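Local coordinates for protein multicopper oxidase (Uncultured bacterium, PDB 4E9V) that probably couples one-electron oxidation of small substrates at one copper to the reduction of dioxygen to water at a cluster of three coppers, at residues 56-61 with 89-94; 74-79 with 104-109; 62-67 with 99-104; 198-203 with 230-235. One frame throughout, in Å; residues are numbered along the deposited sequence. Where two conformers were deposited one is given.

How the interactions relate
Interactions 1, 2 and 3 lie together in the N-terminal copper domain, with centres 9 to 14 Å apart. Interactions 1 and 2 meet through Thr-58 OG1 and Gly-74 O at 2.7 Å, and both reach the copper held by His-57 and Cys-105. His-104 belongs to interactions 2 and 3, and its backbone O receives His-60 N of interaction 1 at 2.8 Å. His-60, His-62, His-104 and His-106 supply one half of the three-copper site, which a second subunit completes. Interaction 4 belongs to the following domain, its centre about 17 Å from that of interaction 3. The two nevertheless touch, Gly-234 O of interaction 4 packing against His-62 and Trp-102 of interaction 3.

Interaction 1: 56-61 with 89-94; sequences PHTIHW and YTYKFK. With CU (copper (II) ion), chain D; CU (copper (II) ion), chain L; O (oxygen atom), chain F.
Trp-61 drives the edge of its indole into the face of Tyr-91, a T-shaped pair with ring centroids 5.1 Å apart and planes at 68°. The corner of the edge that arrives first is NE1, 3.5 Å from Tyr-91 CG. Tyr-91 carries CG anti to its carbonyl carbon (chi1 -65°), which lays the ring across 56-61 with the hydroxyl at the far end. There OH accepts the backbone N of Ile-59 over 3.0 Å in a nearly straight bond, and it is also bonded to Gln-80. A tyrosine suits the place because the ring fills the core while its oxygen satisfies a buried N-H of the loop that leads into strand 60-62. Ile-59 O lies under the same face as Trp-61, with Tyr-89 on the opposite one.

The indole is itself enclosed: Ile-59 CG2 lies on one face, and on the other Phe-93 CE2 sits 3.7 Å from Trp-61 CD2, the two rings tilted at 39°. Two histidines of the same segment lead away from this core to metal. His-57 ND1 binds the copper shared with Cys-105 and His-112, while His-60 NE2 binds another copper 2.0 Å away, with His-204 of the second subunit as a further ligand. An aromatic cluster packed between sheets, backing a histidine-bearing strand, fits the beta-sandwich of the cupredoxin fold.

Interaction 2: 74-79 with 104-109; sequences GVPGVT and HCHVNV. With CU (copper (II) ion), chain E; CU (copper (II) ion), chain D; CU (copper (II) ion), chain K; OH (hydroxide ion), chain M.
The imidazole of His-106 carries Val-75 CG2 over one face, 4.0 Å from the ring centroid and only 3° off its normal, a CH-pi contact. The rings of His-60 and of His-206 from the second subunit meet it at steep angles. Its NE2 binds copper at 2.2 Å. The His-104 ring has the hydroxide near its plane, and NE2 holds a second copper. Nearer the backbone, His-106 CB lies against Gly-74 O, and Thr-58 OG1 is bonded both to that oxygen and to His-106 N. Gly-74 has a positive phi (84°), at which a side chain would run into the preceding carbonyl.

Pro-76 lays CD close to His-106 O and CG 3.9 Å from Val-107 CG2, a rigid apolar wedge with no N-H to satisfy. With the ring gone, as in an alanine here, Val-107 CG2 would probably lose its apolar neighbour and His-106 O its cover. His-104 ND1 donates a hydrogen bond to Cys-105 O over 2.7 Å, approaching from above the carbonyl plane. With Cys-105 SG on the copper of His-57 and His-112, probably the type 1 site, the His-Cys-His sequence is consistent with the electron path to the cluster known in multicopper oxidases.

Interaction 3: 62-67 with 99-104; sequences HGVHQK and GTLWYH. With CU (copper (II) ion), chain E; O (oxygen atom), chain F.
One copper of the three-copper site, of the pair called type 3 in this family, is gripped from two neighbouring strands by His-62 ND1 at 2.0 Å and His-104 NE2 at 2.2 Å. An oxygen atom and His-254 of the second subunit complete its surroundings. The two imidazoles converge on the metal rim to rim, neither over the face of the other. In His-62, CG stands anti to the backbone N (chi1 -176°), which carries the ring toward the copper, with ND1 turned to the metal and NE2 to Asp-227 and Thr-228 of the second subunit.

Trp-102 backs this ligand. Trp-102 NE1 lies over one face of the His-62 ring, 3.1 Å from His-62 CG and displaced toward the rim, with the planes tilted at 36°; its CZ2 approaches the copper. Loss of the indole, as with an alanine in its place, is likely to strip the backing from the face of His-62 and from His-104 CD2, which lies over the indole.

Both residues sit on a cupredoxin sheet, where His-62 and Trp-102 form an antiparallel hydrogen-bonded pair. Trp-102 N donates almost straight to His-62 O, in the carbonyl plane, whereas His-62 N to Trp-102 O is a weak, bent bond. After His-62 the chain leaves the strand: Gly-63 has no CB, and one would strike Leu-101 CD2. Leu-101 CD1 instead packs 3.8 Å from Val-64 CG2, at about a right angle, and Val-64 also touches Leu-122 and Phe-93.

Interaction 4: 198-203 with 230-235; sequences GGIHAM and LVSPGE
His-201 and Val-231 exchange two backbone bonds as an antiparallel hydrogen-bonded pair: His-201 N reaches Val-231 O at 2.8 Å, and Val-231 N reaches His-201 O at 2.7 Å. Next to them Ala-202 and Leu-230 form the non-hydrogen-bonded pair. Leu-230, with CG anti to its backbone N (chi1 -171°), brings CD1 within 4.0 Å of Ala-202 CB; the small alanine leaves room for it. Ile-200 leans over the same leucine, though its two conformers make the exact fit doubtful. On the other side of the strands, Val-231 CG2 lies 4.2 Å from Met-203 CG, and both side chains rest on Phe-193.

Where the pairing ends, Pro-233 sets CD 3.3 Å from Gly-199 O and CG against the backbone of Gly-198. Pro-233 and Gly-234 are the two central residues of a type II turn, a role suited to the fixed phi of proline and the positive phi of glycine. Glu-235 ties the turn together as OE1 accepts Ser-232 N over 3.0 Å through its anti lone pair, while OE2 forms a salt bridge with Lys-215. Farther out, Asp-253 holds His-201 ND1 and the backbone of Ala-202. Ala-202 packs on Pro-233 of the third subunit and Pro-233 on Asp-256 of the second, placing this edge strand, 228-231, and its neighbour in the second cupredoxin beta-sandwich at the trimer interface.

Interaction 1: 56-61 with 89-94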
loop_
_atom_site.group_PDB
_atom_site.type_symbol
_atom_site.label_atom_id
_atom_site.label_comp_id
_atom_site.label_asym_id
_atom_site.label_seq_id
_atom_site.Cartn_x
_atom_site.Cartn_y
_atom_site.Cartn_z
ATOM N N PRO A 56 -28.508 11.727 8.613
ATOM C CA PRO A 56 -28.400 10.484 9.366
ATOM C C PRO A 56 -26.937 10.029 9.469
ATOM O O PRO A 56 -26.105 10.282 8.598
ATOM C CB PRO A 56 -29.176 9.460 8.547
ATOM C CG PRO A 56 -29.740 10.183 7.381
ATOM C CD PRO A 56 -29.020 11.488 7.253
ATOM N N HIS A 57 -26.664 9.372 10.591
ATOM C CA HIS A 57 -25.375 8.786 10.916
ATOM C C HIS A 57 -25.608 7.483 11.687
ATOM O O HIS A 57 -26.718 7.139 12.072
ATOM C CB HIS A 57 -24.513 9.743 11.744
ATOM C CG HIS A 57 -24.365 11.128 11.186
ATOM N ND1 HIS A 57 -23.501 11.471 10.182
ATOM C CD2 HIS A 57 -25.009 12.283 11.488
ATOM C CE1 HIS A 57 -23.580 12.749 9.886
ATOM N NE2 HIS A 57 -24.507 13.269 10.679
ATOM N N THR A 58 -24.547 6.754 11.945
ATOM C CA THR A 58 -24.401 5.691 12.913
ATOM C C THR A 58 -22.990 5.800 13.514
ATOM O O THR A 58 -22.199 6.618 13.030
ATOM C CB THR A 58 -24.528 4.276 12.328
ATOM O OG1 THR A 58 -23.451 4.134 11.378
ATOM C CG2 THR A 58 -25.845 4.062 11.596
ATOM N N ILE A 59 -22.680 4.987 14.500
ATOM C CA ILE A 59 -21.281 4.788 14.880
ATOM C C ILE A 59 -20.983 3.289 14.820
ATOM O O ILE A 59 -21.662 2.471 15.432
ATOM C CB ILE A 59 -20.923 5.345 16.260
ATOM C CG1 ILE A 59 -21.304 6.824 16.421
ATOM C CG2 ILE A 59 -19.445 5.125 16.590
ATOM C CD1 ILE A 59 -20.941 7.344 17.812
ATOM N N HIS A 60 -19.945 2.977 14.048
ATOM C CA HIS A 60 -19.414 1.624 14.010
ATOM C C HIS A 60 -18.117 1.584 14.822
ATOM O O HIS A 60 -17.339 2.547 14.769
ATOM C CB HIS A 60 -19.222 1.203 12.551
ATOM C CG HIS A 60 -18.209 0.103 12.459
ATOM N ND1 HIS A 60 -18.441 -1.141 12.993
ATOM C CD2 HIS A 60 -16.961 0.083 11.916
ATOM C CE1 HIS A 60 -17.381 -1.908 12.785
ATOM N NE2 HIS A 60 -16.487 -1.180 12.135
ATOM N N TRP A 61 -17.931 0.508 15.557
ATOM C CA TRP A 61 -16.805 0.303 16.476
ATOM C C TRP A 61 -15.820 -0.659 15.824
ATOM O O TRP A 61 -15.915 -1.878 15.901
ATOM C CB TRP A 61 -17.332 -0.141 17.852
ATOM C CG TRP A 61 -18.454 0.798 18.241
ATOM C CD1 TRP A 61 -19.776 0.600 17.977
ATOM C CD2 TRP A 61 -18.367 2.051 18.930
ATOM N NE1 TRP A 61 -20.521 1.657 18.466
ATOM C CE2 TRP A 61 -19.682 2.562 19.056
ATOM C CE3 TRP A 61 -17.317 2.810 19.460
ATOM C CZ2 TRP A 61 -19.975 3.777 19.680
ATOM C CZ3 TRP A 61 -17.613 4.014 20.080
ATOM C CH2 TRP A 61 -18.919 4.493 20.191
ATOM N N TYR A 89 -29.584 7.068 19.905
ATOM C CA TYR A 89 -29.385 5.630 19.765
ATOM C C TYR A 89 -28.348 5.160 20.768
ATOM O O TYR A 89 -27.390 5.882 21.062
ATOM C CB TYR A 89 -28.948 5.294 18.347
ATOM C CG TYR A 89 -28.895 3.828 18.001
ATOM C CD1 TYR A 89 -30.022 3.216 17.461
ATOM C CD2 TYR A 89 -27.762 3.052 18.194
ATOM C CE1 TYR A 89 -30.005 1.877 17.133
ATOM C CE2 TYR A 89 -27.729 1.704 17.866
ATOM C CZ TYR A 89 -28.862 1.124 17.334
ATOM O OH TYR A 89 -28.891 -0.209 16.992
ATOM N N THR A 90 -28.538 3.962 21.316
ATOM C CA THR A 90 -27.554 3.538 22.313
ATOM C C THR A 90 -26.856 2.253 21.869
ATOM O O THR A 90 -27.492 1.271 21.492
ATOM C CB THR A 90 -28.156 3.333 23.713
ATOM O OG1 THR A 90 -28.584 4.589 24.263
ATOM C CG2 THR A 90 -27.086 2.775 24.650
ATOM N N TYR A 91 -25.530 2.320 21.935
ATOM C CA TYR A 91 -24.674 1.187 21.621
ATOM C C TYR A 91 -24.220 0.520 22.912
ATOM O O TYR A 91 -23.878 1.249 23.843
ATOM C CB TYR A 91 -23.467 1.636 20.781
ATOM C CG TYR A 91 -23.890 2.149 19.415
ATOM C CD1 TYR A 91 -24.102 1.282 18.351
ATOM C CD2 TYR A 91 -24.092 3.505 19.185
ATOM C CE1 TYR A 91 -24.493 1.756 17.108
ATOM C CE2 TYR A 91 -24.480 3.988 17.952
ATOM C CZ TYR A 91 -24.683 3.100 16.912
ATOM O OH TYR A 91 -25.061 3.581 15.689
ATOM N N LYS A 92 -24.234 -0.810 22.969
ATOM C CA LYS A 92 -23.681 -1.541 24.102
ATOM C C LYS A 92 -22.819 -2.697 23.596
ATOM O O LYS A 92 -23.259 -3.516 22.787
ATOM C CB LYS A 92 -24.760 -2.073 25.041
ATOM C CG LYS A 92 -25.877 -1.069 25.303
ATOM C CD LYS A 92 -26.747 -1.532 26.474
ATOM C CE LYS A 92 -27.538 -0.360 27.040
ATOM N NZ LYS A 92 -28.472 -0.750 28.124
ATOM N N PHE A 93 -21.580 -2.728 24.083
ATOM C CA PHE A 93 -20.686 -3.822 23.724
ATOM C C PHE A 93 -19.701 -4.091 24.845
ATOM O O PHE A 93 -19.433 -3.223 25.681
ATOM C CB PHE A 93 -19.961 -3.517 22.415
ATOM C CG PHE A 93 -19.105 -2.261 22.418
ATOM C CD1 PHE A 93 -17.769 -2.318 22.781
ATOM C CD2 PHE A 93 -19.640 -1.035 22.056
ATOM C CE1 PHE A 93 -16.992 -1.179 22.778
ATOM C CE2 PHE A 93 -18.859 0.103 22.051
ATOM C CZ PHE A 93 -17.528 0.042 22.411
ATOM N N LYS A 94 -19.162 -5.302 24.871
ATOM C CA LYS A 94 -18.090 -5.617 25.816
ATOM C C LYS A 94 -16.764 -5.379 25.102
ATOM O O LYS A 94 -16.570 -5.778 23.955
ATOM C CB LYS A 94 -18.180 -7.041 26.330
ATOM C CG LYS A 94 -17.236 -7.442 27.449
ATOM C CD LYS A 94 -17.672 -8.760 28.071
ATOM C CE LYS A 94 -18.109 -8.569 29.518
ATOM N NZ LYS A 94 -16.954 -8.799 30.445
HETATM CU CU CU D . -22.237 10.141 9.167
HETATM CU CU CU L . -15.184 -2.327 11.122
HETATM O O O F . -15.389 -0.709 9.729
#

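Interaction 2: 74-79 with 104-109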
loop_
_atom_site.group_PDB
_atom_site.type_symbol
_atom_site.label_atom_id
_atom_site.label_comp_id
_atom_site.label_asym_id
_atom_site.label_seq_id
_atom_site.Cartn_x
_atom_site.Cartn_y
_atom_site.Cartn_z
ATOM N N GLY A 74 -23.416 -0.915 14.221
ATOM C CA GLY A 74 -23.417 0.414 13.639
ATOM C C GLY A 74 -23.495 0.470 12.138
ATOM O O GLY A 74 -23.123 1.462 11.515
ATOM N N VAL A 75 -24.009 -0.555 11.448
ATOM C CA VAL A 75 -24.010 -0.490 9.984
ATOM C C VAL A 75 -25.427 -0.323 9.440
ATOM O O VAL A 75 -26.242 -1.223 9.708
ATOM C CB VAL A 75 -23.427 -1.787 9.388
ATOM C CG1 VAL A 75 -23.530 -1.725 7.873
ATOM C CG2 VAL A 75 -21.980 -2.017 9.834
ATOM N N PRO A 76 -25.748 0.736 8.721
ATOM C CA PRO A 76 -27.152 0.919 8.311
ATOM C C PRO A 76 -27.578 -0.142 7.306
ATOM O O PRO A 76 -26.809 -0.515 6.416
ATOM C CB PRO A 76 -27.171 2.305 7.661
ATOM C CG PRO A 76 -25.765 2.523 7.219
ATOM C CD PRO A 76 -24.887 1.810 8.221
ATOM N N GLY A 77 -28.818 -0.629 7.439
ATOM C CA GLY A 77 -29.344 -1.603 6.506
ATOM C C GLY A 77 -28.814 -3.006 6.750
ATOM O O GLY A 77 -29.209 -3.970 6.073
ATOM N N VAL A 78 -27.923 -3.102 7.747
ATOM C CA VAL A 78 -27.376 -4.404 8.078
ATOM C C VAL A 78 -27.606 -4.779 9.538
ATOM O O VAL A 78 -28.096 -5.881 9.809
ATOM C CB VAL A 78 -25.857 -4.479 7.788
ATOM C CG1 VAL A 78 -25.375 -5.866 8.184
ATOM C CG2 VAL A 78 -25.591 -4.146 6.334
ATOM N N THR A 79 -27.246 -3.869 10.443
ATOM C CA THR A 79 -27.420 -4.162 11.859
ATOM C C THR A 79 -28.350 -3.150 12.519
ATOM O O THR A 79 -28.751 -3.364 13.668
ATOM C CB THR A 79 -26.074 -4.198 12.609
ATOM O OG1 THR A 79 -25.532 -2.874 12.709
ATOM C CG2 THR A 79 -25.051 -5.042 11.860
ATOM N N HIS A 104 -16.158 5.160 13.888
ATOM C CA HIS A 104 -16.455 6.085 12.812
ATOM C C HIS A 104 -17.887 5.915 12.315
ATOM O O HIS A 104 -18.552 4.901 12.530
ATOM C CB HIS A 104 -15.495 5.927 11.625
ATOM C CG HIS A 104 -15.436 4.560 11.019
ATOM N ND1 HIS A 104 -16.352 4.103 10.103
ATOM C CD2 HIS A 104 -14.563 3.539 11.201
ATOM C CE1 HIS A 104 -16.050 2.861 9.748
ATOM N NE2 HIS A 104 -14.966 2.500 10.401
ATOM N N CYS A 105 -18.368 6.948 11.623
ATOM C CA CYS A 105 -19.745 6.781 11.122
ATOM C C CYS A 105 -19.730 5.678 10.081
ATOM O O CYS A 105 -18.673 5.424 9.494
ATOM C CB CYS A 105 -20.230 8.105 10.554
ATOM S SG CYS A 105 -21.871 8.102 9.801
ATOM N N HIS A 106 -20.858 5.030 9.828
ATOM C CA HIS A 106 -20.932 3.999 8.801
ATOM C C HIS A 106 -22.084 4.263 7.824
ATOM O O HIS A 106 -22.522 3.337 7.145
ATOM C CB HIS A 106 -21.090 2.597 9.398
ATOM C CG HIS A 106 -20.244 1.569 8.705
ATOM N ND1 HIS A 106 -20.545 1.116 7.435
ATOM C CD2 HIS A 106 -19.117 0.913 9.083
ATOM C CE1 HIS A 106 -19.644 0.227 7.063
ATOM N NE2 HIS A 106 -18.769 0.081 8.043
ATOM N N VAL A 107 -22.525 5.506 7.765
ATOM C CA VAL A 107 -23.451 6.021 6.781
ATOM C C VAL A 107 -22.680 6.879 5.765
ATOM O O VAL A 107 -21.917 7.725 6.254
ATOM C CB VAL A 107 -24.527 6.913 7.428
ATOM C CG1 VAL A 107 -25.486 7.432 6.360
ATOM C CG2 VAL A 107 -25.277 6.182 8.528
ATOM N N ASN A 108 -22.894 6.687 4.469
ATOM C CA ASN A 108 -22.296 7.580 3.471
ATOM C C ASN A 108 -20.800 7.781 3.710
ATOM O O ASN A 108 -20.265 8.888 3.631
ATOM C CB ASN A 108 -22.998 8.940 3.498
ATOM C CG ASN A 108 -24.343 9.013 2.802
ATOM O OD1 ASN A 108 -24.677 8.219 1.917
ATOM N ND2 ASN A 108 -25.174 9.995 3.166
ATOM N N VAL A 109 -20.136 6.687 4.052
ATOM C CA VAL A 109 -18.788 6.727 4.601
ATOM C C VAL A 109 -17.761 7.374 3.685
ATOM O O VAL A 109 -16.811 7.987 4.189
ATOM C CB VAL A 109 -18.331 5.303 5.000
ATOM C CG1 VAL A 109 -19.450 4.609 5.765
ATOM C CG2 VAL A 109 -17.916 4.450 3.817
HETATM CU CU CU E . -13.588 0.911 9.917
HETATM CU CU CU D . -22.237 10.141 9.167
HETATM CU CU CU K . -16.938 -1.158 8.012
HETATM O O OH M . -15.502 0.644 8.011
#

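Interaction 3: 62-67 with 99-104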
loop_
_atom_site.group_PDB
_atom_site.type_symbol
_atom_site.label_atom_id
_atom_site.label_comp_id
_atom_site.label_asym_id
_atom_site.label_seq_id
_atom_site.Cartn_x
_atom_site.Cartn_y
_atom_site.Cartn_z
ATOM N N HIS A 62 -14.852 -0.051 15.127
ATOM C CA HIS A 62 -13.926 -0.805 14.289
ATOM C C HIS A 62 -12.918 -1.543 15.165
ATOM O O HIS A 62 -12.089 -0.903 15.803
ATOM C CB HIS A 62 -13.184 0.085 13.295
ATOM C CG HIS A 62 -12.272 -0.591 12.305
ATOM N ND1 HIS A 62 -12.418 -0.304 10.959
ATOM C CD2 HIS A 62 -11.239 -1.469 12.361
ATOM C CE1 HIS A 62 -11.528 -0.981 10.260
ATOM N NE2 HIS A 62 -10.792 -1.707 11.093
ATOM N N GLY A 63 -13.001 -2.863 15.093
ATOM C CA GLY A 63 -12.123 -3.786 15.777
ATOM C C GLY A 63 -12.860 -4.446 16.929
ATOM O O GLY A 63 -12.437 -5.451 17.492
ATOM N N VAL A 64 -14.000 -3.829 17.266
ATOM C CA VAL A 64 -14.801 -4.399 18.350
ATOM C C VAL A 64 -15.535 -5.609 17.806
ATOM O O VAL A 64 -16.261 -5.480 16.809
ATOM C CB VAL A 64 -15.789 -3.355 18.902
ATOM C CG1 VAL A 64 -16.809 -3.997 19.808
ATOM C CG2 VAL A 64 -15.000 -2.282 19.660
ATOM N N HIS A 65 -15.371 -6.778 18.403
ATOM C CA HIS A 65 -16.013 -7.961 17.823
ATOM C C HIS A 65 -17.534 -7.938 17.910
ATOM O O HIS A 65 -18.178 -8.576 17.075
ATOM C CB HIS A 65 -15.452 -9.213 18.514
ATOM C CG HIS A 65 -14.013 -9.496 18.199
ATOM N ND1 HIS A 65 -13.256 -10.391 18.927
ATOM C CD2 HIS A 65 -13.201 -9.013 17.225
ATOM C CE1 HIS A 65 -12.031 -10.445 18.433
ATOM N NE2 HIS A 65 -11.980 -9.622 17.406
ATOM N N GLN A 66 -18.133 -7.243 18.866
ATOM C CA GLN A 66 -19.579 -7.283 19.067
ATOM C C GLN A 66 -20.037 -8.715 19.323
ATOM O O GLN A 66 -21.039 -9.172 18.782
ATOM C CB GLN A 66 -20.368 -6.713 17.893
ATOM C CG GLN A 66 -20.152 -5.254 17.558
ATOM C CD GLN A 66 -20.502 -4.287 18.673
ATOM O OE1 GLN A 66 -21.211 -4.630 19.624
ATOM N NE2 GLN A 66 -19.986 -3.064 18.530
ATOM N N LYS A 67 -19.282 -9.396 20.174
ATOM C CA LYS A 67 -19.563 -10.797 20.475
ATOM C C LYS A 67 -20.951 -10.878 21.098
ATOM O O LYS A 67 -21.145 -10.371 22.204
ATOM C CB LYS A 67 -18.490 -11.378 21.385
ATOM C CG LYS A 67 -18.584 -12.866 21.647
ATOM C CD LYS A 67 -18.516 -13.691 20.374
ATOM C CE LYS A 67 -17.574 -14.878 20.543
ATOM N NZ LYS A 67 -16.350 -14.711 19.704
ATOM N N GLY A 99 -6.455 -3.425 22.434
ATOM C CA GLY A 99 -5.545 -2.683 21.583
ATOM C C GLY A 99 -6.089 -1.397 21.033
ATOM O O GLY A 99 -7.083 -0.837 21.496
ATOM N N THR A 100 -5.397 -0.929 19.998
ATOM C CA THR A 100 -5.736 0.288 19.300
ATOM C C THR A 100 -6.935 0.093 18.381
ATOM O O THR A 100 -6.787 -0.415 17.266
ATOM C CB THR A 100 -4.535 0.748 18.446
ATOM O OG1 THR A 100 -3.402 0.881 19.305
ATOM C CG2 THR A 100 -4.821 2.104 17.808
ATOM N N LEU A 101 -8.118 0.498 18.833
ATOM C CA LEU A 101 -9.287 0.416 17.967
ATOM C C LEU A 101 -9.733 1.819 17.580
ATOM O O LEU A 101 -9.136 2.838 17.954
ATOM C CB LEU A 101 -10.423 -0.332 18.663
ATOM C CG LEU A 101 -10.016 -1.572 19.451
ATOM C CD1 LEU A 101 -11.238 -2.296 20.014
ATOM C CD2 LEU A 101 -9.182 -2.532 18.611
ATOM N N TRP A 102 -10.819 1.904 16.807
ATOM C CA TRP A 102 -11.308 3.249 16.516
ATOM C C TRP A 102 -12.811 3.191 16.259
ATOM O O TRP A 102 -13.382 2.098 16.236
ATOM C CB TRP A 102 -10.543 3.901 15.382
ATOM C CG TRP A 102 -10.575 3.320 14.007
ATOM C CD1 TRP A 102 -10.273 2.045 13.630
ATOM C CD2 TRP A 102 -10.930 4.013 12.807
ATOM N NE1 TRP A 102 -10.423 1.907 12.264
ATOM C CE2 TRP A 102 -10.823 3.096 11.738
ATOM C CE3 TRP A 102 -11.332 5.318 12.502
ATOM C CZ2 TRP A 102 -11.105 3.467 10.427
ATOM C CZ3 TRP A 102 -11.613 5.689 11.205
ATOM C CH2 TRP A 102 -11.498 4.751 10.166
ATOM N N TYR A 103 -13.419 4.364 16.110
ATOM C CA TYR A 103 -14.864 4.344 15.821
ATOM C C TYR A 103 -15.123 5.358 14.720
ATOM O O TYR A 103 -14.380 6.337 14.593
ATOM C CB TYR A 103 -15.675 4.560 17.109
ATOM C CG TYR A 103 -15.404 5.913 17.742
ATOM C CD1 TYR A 103 -16.154 7.018 17.374
ATOM C CD2 TYR A 103 -14.397 6.075 18.691
ATOM C CE1 TYR A 103 -15.912 8.260 17.942
ATOM C CE2 TYR A 103 -14.151 7.313 19.257
ATOM C CZ TYR A 103 -14.910 8.394 18.881
ATOM O OH TYR A 103 -14.680 9.634 19.434
ATOM N N HIS A 104 -16.158 5.160 13.888
ATOM C CA HIS A 104 -16.455 6.085 12.812
ATOM C C HIS A 104 -17.887 5.915 12.315
ATOM O O HIS A 104 -18.552 4.901 12.530
ATOM C CB HIS A 104 -15.495 5.927 11.625
ATOM C CG HIS A 104 -15.436 4.560 11.019
ATOM N ND1 HIS A 104 -16.352 4.103 10.103
ATOM C CD2 HIS A 104 -14.563 3.539 11.201
ATOM C CE1 HIS A 104 -16.050 2.861 9.748
ATOM N NE2 HIS A 104 -14.966 2.500 10.401
HETATM CU CU CU E . -13.588 0.911 9.917
HETATM O O O F . -15.389 -0.709 9.729
#

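Interaction 4: 198-203 with 230-235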
loop_
_atom_site.group_PDB
_atom_site.type_symbol
_atom_site.label_atom_id
_atom_site.label_comp_id
_atom_site.label_asym_id
_atom_site.label_seq_id
_atom_site.Cartn_x
_atom_site.Cartn_y
_atom_site.Cartn_z
ATOM N N GLY A 198 -9.205 8.119 3.562
ATOM C CA GLY A 198 -9.203 7.287 2.375
ATOM C C GLY A 198 -7.834 7.195 1.724
ATOM O O GLY A 198 -7.701 6.580 0.668
ATOM N N GLY A 199 -6.816 7.800 2.338
ATOM C CA GLY A 199 -5.506 7.864 1.682
ATOM C C GLY A 199 -4.553 6.819 2.223
ATOM O O GLY A 199 -4.856 6.138 3.203
ATOM N N ILE A 200 -3.391 6.686 1.590
ATOM C CA ILE A 200 -2.337 5.822 2.123
ATOM C C ILE A 200 -1.224 6.745 2.609
ATOM O O ILE A 200 -0.999 7.772 1.971
ATOM C CB ILE A 200 -1.925 4.828 1.037
ATOM C CG1 ILE A 200 -3.074 3.888 0.623
ATOM C CG2 ILE A 200 -0.727 4.007 1.437
ATOM C CD1 ILE A 200 -2.701 2.422 0.711
ATOM N N HIS A 201 -0.576 6.422 3.715
ATOM C CA HIS A 201 0.391 7.325 4.328
ATOM C C HIS A 201 1.626 6.532 4.717
ATOM O O HIS A 201 1.564 5.538 5.446
ATOM C CB HIS A 201 -0.225 8.002 5.562
ATOM C CG HIS A 201 -1.517 8.704 5.271
ATOM N ND1 HIS A 201 -1.547 10.034 4.899
ATOM C CD2 HIS A 201 -2.807 8.289 5.277
ATOM C CE1 HIS A 201 -2.805 10.409 4.690
ATOM N NE2 HIS A 201 -3.584 9.365 4.918
ATOM N N ALA A 202 2.783 6.994 4.223
ATOM C CA ALA A 202 4.014 6.284 4.551
ATOM C C ALA A 202 4.743 7.026 5.663
ATOM O O ALA A 202 5.505 7.957 5.430
ATOM C CB ALA A 202 4.877 6.154 3.309
ATOM N N MET A 203 4.484 6.624 6.909
ATOM C CA MET A 203 4.973 7.488 7.998
ATOM C C MET A 203 6.435 7.213 8.319
ATOM O O MET A 203 6.794 6.096 8.668
ATOM C CB MET A 203 4.065 7.278 9.209
ATOM C CG MET A 203 2.601 7.587 8.914
ATOM S SD MET A 203 2.293 9.252 8.343
ATOM C CE MET A 203 2.855 10.275 9.696
ATOM N N LEU A 230 3.875 1.991 6.285
ATOM C CA LEU A 230 2.761 2.307 5.406
ATOM C C LEU A 230 1.429 2.061 6.114
ATOM O O LEU A 230 1.221 0.920 6.559
ATOM C CB LEU A 230 2.796 1.447 4.141
ATOM C CG LEU A 230 1.794 1.875 3.065
ATOM C CD1 LEU A 230 2.262 3.224 2.536
ATOM C CD2 LEU A 230 1.672 0.791 2.002
ATOM N N VAL A 231 0.621 3.108 6.170
ATOM C CA VAL A 231 -0.684 3.028 6.833
ATOM C C VAL A 231 -1.808 3.267 5.832
ATOM O O VAL A 231 -1.801 4.327 5.204
ATOM C CB VAL A 231 -0.763 4.063 7.969
ATOM C CG1 VAL A 231 -2.037 3.877 8.779
ATOM C CG2 VAL A 231 0.470 3.953 8.860
ATOM N N SER A 232 -2.719 2.323 5.659
ATOM C CA SER A 232 -3.763 2.400 4.639
ATOM C C SER A 232 -5.135 2.406 5.308
ATOM O O SER A 232 -5.221 2.073 6.498
ATOM C CB SER A 232 -3.620 1.261 3.631
ATOM O OG SER A 232 -4.289 0.084 4.020
ATOM N N PRO A 233 -6.184 2.794 4.608
ATOM C CA PRO A 233 -7.487 2.946 5.291
ATOM C C PRO A 233 -7.954 1.730 6.080
ATOM O O PRO A 233 -7.977 0.578 5.652
ATOM C CB PRO A 233 -8.449 3.244 4.142
ATOM C CG PRO A 233 -7.580 3.909 3.116
ATOM C CD PRO A 233 -6.273 3.160 3.197
ATOM N N GLY A 234 -8.338 2.049 7.320
ATOM C CA GLY A 234 -8.847 1.078 8.262
ATOM C C GLY A 234 -7.798 0.526 9.204
ATOM O O GLY A 234 -8.099 0.095 10.321
ATOM N N GLU A 235 -6.526 0.510 8.790
ATOM C CA GLU A 235 -5.514 -0.140 9.603
ATOM C C GLU A 235 -5.038 0.683 10.796
ATOM O O GLU A 235 -5.103 1.917 10.765
ATOM C CB GLU A 235 -4.256 -0.394 8.749
ATOM C CG GLU A 235 -4.452 -1.169 7.447
ATOM C CD GLU A 235 -3.078 -1.521 6.886
ATOM O OE1 GLU A 235 -2.557 -0.628 6.178
ATOM O OE2 GLU A 235 -2.539 -2.599 7.154
#